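Local coordinates for protein type III restriction-modification enzyme EcoP15I Mod subunit (Escherichia coli, PDB 4ZCF) that methylates one adenine of the asymmetric DNA site 5'-CAGCAG-3' using S-adenosyl-L-methionine, and joins the Res subunit to restrict DNA, at residues A[602-614]-A[635-644]. Sequence-based numbering, arbitrary orientation.
Sequences DFAPNKVVFYGSN and SIELDLVVRN
Val608 ties strand 607-611 to strand 639-643 through both of its backbone polar atoms: its N donates to Asp639 O at 2.7 Å, and its O accepts Val641 N in a nearly straight bond (N-H...O 167°). Phe610 repeats the pattern two residues on, its N bonded to Val641 O and its O to Arg643 N. The six backbone bonds, running from Asn606 O to Gly612 N, step between alternate residues, and the strand axes differ in direction by 22°; both observations identify a parallel pair.

On the face carrying Phe610, CG of that residue sits between its own backbone N and carbonyl carbon (chi1 68°), bringing the ring beside the neighbouring strand. Leu640 CD1 touches Phe610 CD1 at 3.6 Å, its side chain crossing that of Phe610 nearly at right angles, whereas Val642 CG1 lies alongside, 3.7 Å from Phe610 CE2. Toward the N-terminal ends of the strands, Leu638 CD2 meets Val608 CG2 at 3.8 Å, and helix 618-629 covers Val608, Phe610 and Leu640.

The other face is mixed. Arg643 lays its guanidinium over Val609, whose CG1 stands 3.7 Å above the centre of the group's plane. Lys607 NZ approaches the guanidinium edge, 4.3 Å from Arg643 NH2; Asp553 forms salt bridges with both residues, which probably offsets the proximity of the like charges, while Trp549 adds a cation-pi contact to Arg643. Near the C-terminus, Tyr611 turns its ring edge to Asn644, with CE1 3.4 Å from Asn644 CB.

Strand 577-580 flanks 607-611 on its other side, making 639-643 the outermost strand within this chain. With helix 618-629 connecting the two parallel neighbours, the arrangement is a beta-alpha-beta crossover at the margin of the C-terminal alpha/beta domain, where the Res chain also packs.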
loop_
_atom_site.group_PDB
_atom_site.type_symbol
_atom_site.label_atom_id
_atom_site.label_comp_id
_atom_site.label_asym_id
_atom_site.label_seq_id
_atom_site.Cartn_x
_atom_site.Cartn_y
_atom_site.Cartn_z
ATOM N N ASP A 602 8.386 21.211 -37.867
ATOM C CA ASP A 602 8.779 20.862 -36.497
ATOM C C ASP A 602 8.204 21.875 -35.485
ATOM O O ASP A 602 8.461 21.755 -34.284
ATOM C CB ASP A 602 10.325 20.745 -36.362
ATOM C CG ASP A 602 11.089 20.376 -37.632
ATOM O OD1 ASP A 602 10.902 19.242 -38.133
ATOM O OD2 ASP A 602 11.880 21.219 -38.121
ATOM N N PHE A 603 7.421 22.868 -35.977
ATOM C CA PHE A 603 6.783 23.899 -35.155
ATOM C C PHE A 603 5.248 23.712 -35.079
ATOM O O PHE A 603 4.496 24.236 -35.916
ATOM C CB PHE A 603 7.169 25.311 -35.624
ATOM C CG PHE A 603 6.847 26.431 -34.658
ATOM C CD1 PHE A 603 7.712 26.745 -33.619
ATOM C CD2 PHE A 603 5.715 27.214 -34.829
ATOM C CE1 PHE A 603 7.439 27.812 -32.757
ATOM C CE2 PHE A 603 5.432 28.265 -33.950
ATOM C CZ PHE A 603 6.294 28.556 -32.921
ATOM N N ALA A 604 4.796 22.958 -34.054
ATOM C CA ALA A 604 3.378 22.696 -33.836
ATOM C C ALA A 604 2.892 22.988 -32.378
ATOM O O ALA A 604 2.444 22.063 -31.686
ATOM C CB ALA A 604 3.034 21.277 -34.277
ATOM N N PRO A 605 2.942 24.265 -31.900
ATOM C CA PRO A 605 2.426 24.553 -30.548
ATOM C C PRO A 605 0.897 24.612 -30.510
ATOM O O PRO A 605 0.257 24.900 -31.516
ATOM C CB PRO A 605 3.065 25.895 -30.185
ATOM C CG PRO A 605 3.384 26.543 -31.474
ATOM C CD PRO A 605 3.403 25.499 -32.569
ATOM N N ASN A 606 0.318 24.338 -29.345
ATOM C CA ASN A 606 -1.128 24.288 -29.143
ATOM C C ASN A 606 -1.551 25.171 -27.986
ATOM O O ASN A 606 -2.743 25.315 -27.705
ATOM C CB ASN A 606 -1.561 22.835 -28.897
ATOM C CG ASN A 606 -0.664 22.081 -27.946
ATOM O OD1 ASN A 606 -0.775 22.196 -26.721
ATOM N ND2 ASN A 606 0.270 21.315 -28.496
ATOM N N LYS A 607 -0.574 25.776 -27.329
ATOM C CA LYS A 607 -0.770 26.627 -26.165
ATOM C C LYS A 607 0.305 27.726 -26.209
ATOM O O LYS A 607 1.467 27.433 -26.518
ATOM C CB LYS A 607 -0.633 25.756 -24.892
ATOM C CG LYS A 607 -1.216 26.345 -23.620
ATOM C CD LYS A 607 -0.831 25.462 -22.430
ATOM C CE LYS A 607 -0.519 26.256 -21.185
ATOM N NZ LYS A 607 0.312 25.493 -20.230
ATOM N N VAL A 608 -0.099 28.992 -25.965
ATOM C CA VAL A 608 0.809 30.159 -25.940
ATOM C C VAL A 608 0.688 30.823 -24.565
ATOM O O VAL A 608 -0.409 31.224 -24.172
ATOM C CB VAL A 608 0.612 31.165 -27.119
ATOM C CG1 VAL A 608 1.687 32.251 -27.110
ATOM C CG2 VAL A 608 0.598 30.455 -28.467
ATOM N N VAL A 609 1.796 30.854 -23.813
ATOM C CA VAL A 609 1.881 31.432 -22.459
ATOM C C VAL A 609 2.772 32.695 -22.495
ATOM O O VAL A 609 3.910 32.623 -22.932
ATOM C CB VAL A 609 2.377 30.400 -21.392
ATOM C CG1 VAL A 609 2.147 30.899 -19.966
ATOM C CG2 VAL A 609 1.743 29.033 -21.594
ATOM N N PHE A 610 2.255 33.834 -22.048
ATOM C CA PHE A 610 3.040 35.072 -22.049
ATOM C C PHE A 610 3.039 35.764 -20.683
ATOM O O PHE A 610 2.067 35.664 -19.935
ATOM C CB PHE A 610 2.591 36.030 -23.183
ATOM C CG PHE A 610 1.211 36.619 -22.993
ATOM C CD1 PHE A 610 0.080 35.947 -23.445
ATOM C CD2 PHE A 610 1.038 37.822 -22.318
ATOM C CE1 PHE A 610 -1.198 36.458 -23.208
ATOM C CE2 PHE A 610 -0.242 38.340 -22.102
ATOM C CZ PHE A 610 -1.348 37.650 -22.546
ATOM N N TYR A 611 4.129 36.458 -20.362
ATOM C CA TYR A 611 4.268 37.192 -19.106
ATOM C C TYR A 611 3.533 38.563 -19.166
ATOM O O TYR A 611 4.005 39.493 -19.824
ATOM C CB TYR A 611 5.765 37.343 -18.790
ATOM C CG TYR A 611 6.100 38.046 -17.501
ATOM C CD1 TYR A 611 5.369 37.807 -16.343
ATOM C CD2 TYR A 611 7.210 38.870 -17.406
ATOM C CE1 TYR A 611 5.687 38.440 -15.141
ATOM C CE2 TYR A 611 7.525 39.529 -16.217
ATOM C CZ TYR A 611 6.767 39.302 -15.082
ATOM O OH TYR A 611 7.106 39.904 -13.893
ATOM N N GLY A 612 2.391 38.644 -18.470
ATOM C CA GLY A 612 1.502 39.801 -18.348
ATOM C C GLY A 612 2.161 41.156 -18.197
ATOM O O GLY A 612 1.907 42.048 -19.011
ATOM N N SER A 613 3.045 41.308 -17.180
ATOM C CA SER A 613 3.789 42.546 -16.876
ATOM C C SER A 613 4.569 43.140 -18.066
ATOM O O SER A 613 4.740 44.364 -18.131
ATOM C CB SER A 613 4.742 42.321 -15.708
ATOM O OG SER A 613 4.176 42.765 -14.486
ATOM N N ASN A 614 5.050 42.275 -18.988
ATOM C CA ASN A 614 5.822 42.662 -20.172
ATOM C C ASN A 614 4.967 42.767 -21.455
ATOM O O ASN A 614 5.515 42.918 -22.559
ATOM C CB ASN A 614 6.995 41.694 -20.360
ATOM C CG ASN A 614 8.092 41.853 -19.350
ATOM O OD1 ASN A 614 8.188 42.861 -18.636
ATOM N ND2 ASN A 614 8.984 40.874 -19.299
ATOM N N SER A 635 -3.894 22.759 -39.177
ATOM C CA SER A 635 -5.017 23.628 -38.809
ATOM C C SER A 635 -5.281 23.520 -37.297
ATOM O O SER A 635 -6.250 22.883 -36.859
ATOM C CB SER A 635 -6.254 23.272 -39.619
ATOM N N ILE A 636 -4.383 24.135 -36.499
ATOM C CA ILE A 636 -4.423 24.085 -35.031
ATOM C C ILE A 636 -4.993 25.330 -34.341
ATOM O O ILE A 636 -4.672 26.456 -34.727
ATOM C CB ILE A 636 -3.058 23.614 -34.428
ATOM C CG1 ILE A 636 -1.869 24.457 -34.977
ATOM C CG2 ILE A 636 -2.856 22.096 -34.660
ATOM C CD1 ILE A 636 -0.445 23.981 -34.624
ATOM N N GLU A 637 -5.846 25.115 -33.325
ATOM C CA GLU A 637 -6.436 26.190 -32.529
ATOM C C GLU A 637 -5.546 26.378 -31.313
ATOM O O GLU A 637 -5.485 25.498 -30.451
ATOM C CB GLU A 637 -7.885 25.860 -32.108
ATOM C CG GLU A 637 -8.930 26.138 -33.176
ATOM C CD GLU A 637 -10.368 25.987 -32.715
ATOM O OE1 GLU A 637 -11.047 27.027 -32.540
ATOM O OE2 GLU A 637 -10.820 24.832 -32.537
ATOM N N LEU A 638 -4.815 27.499 -31.268
ATOM C CA LEU A 638 -3.876 27.806 -30.189
ATOM C C LEU A 638 -4.511 28.571 -29.025
ATOM O O LEU A 638 -5.038 29.670 -29.230
ATOM C CB LEU A 638 -2.673 28.587 -30.744
ATOM C CG LEU A 638 -1.699 27.811 -31.630
ATOM C CD1 LEU A 638 -2.061 27.932 -33.105
ATOM C CD2 LEU A 638 -0.276 28.282 -31.408
ATOM N N ASP A 639 -4.449 27.994 -27.800
ATOM C CA ASP A 639 -4.935 28.653 -26.583
ATOM C C ASP A 639 -3.915 29.693 -26.129
ATOM O O ASP A 639 -2.713 29.518 -26.363
ATOM C CB ASP A 639 -5.213 27.661 -25.444
ATOM C CG ASP A 639 -6.036 28.260 -24.302
ATOM O OD1 ASP A 639 -7.119 28.848 -24.584
ATOM O OD2 ASP A 639 -5.605 28.136 -23.127
ATOM N N LEU A 640 -4.401 30.784 -25.492
ATOM C CA LEU A 640 -3.564 31.893 -25.036
ATOM C C LEU A 640 -3.713 32.159 -23.540
ATOM O O LEU A 640 -4.734 32.679 -23.095
ATOM C CB LEU A 640 -3.807 33.156 -25.903
ATOM C CG LEU A 640 -2.933 34.372 -25.616
ATOM C CD1 LEU A 640 -1.531 34.202 -26.174
ATOM C CD2 LEU A 640 -3.570 35.630 -26.143
ATOM N N VAL A 641 -2.664 31.829 -22.775
ATOM C CA VAL A 641 -2.627 31.946 -21.316
ATOM C C VAL A 641 -1.813 33.164 -20.851
ATOM O O VAL A 641 -0.790 33.476 -21.468
ATOM C CB VAL A 641 -2.082 30.602 -20.727
ATOM C CG1 VAL A 641 -2.037 30.610 -19.198
ATOM C CG2 VAL A 641 -2.890 29.411 -21.229
ATOM N N VAL A 642 -2.270 33.835 -19.759
ATOM C CA VAL A 642 -1.608 34.952 -19.064
ATOM C C VAL A 642 -1.029 34.448 -17.727
ATOM O O VAL A 642 -1.747 33.820 -16.929
ATOM C CB VAL A 642 -2.506 36.182 -18.738
ATOM C CG1 VAL A 642 -1.710 37.483 -18.849
ATOM C CG2 VAL A 642 -3.776 36.233 -19.572
ATOM N N ARG A 643 0.223 34.832 -17.432
ATOM C CA ARG A 643 0.851 34.474 -16.166
ATOM C C ARG A 643 1.629 35.653 -15.579
ATOM O O ARG A 643 2.451 36.251 -16.275
ATOM C CB ARG A 643 1.729 33.213 -16.316
ATOM C CG ARG A 643 1.969 32.496 -14.992
ATOM C CD ARG A 643 2.442 31.076 -15.182
ATOM N NE ARG A 643 1.432 30.268 -15.845
ATOM C CZ ARG A 643 1.692 29.214 -16.604
ATOM N NH1 ARG A 643 2.946 28.843 -16.829
ATOM N NH2 ARG A 643 0.702 28.537 -17.164
ATOM N N ASN A 644 1.369 35.974 -14.289
ATOM C CA ASN A 644 1.963 37.080 -13.518
ATOM C C ASN A 644 1.830 38.450 -14.205
ATOM O O ASN A 644 0.884 38.689 -14.954
ATOM C CB ASN A 644 3.422 36.796 -13.137
ATOM C CG ASN A 644 3.608 35.949 -11.906
ATOM O OD1 ASN A 644 3.970 34.766 -11.981
ATOM N ND2 ASN A 644 3.437 36.559 -10.741
#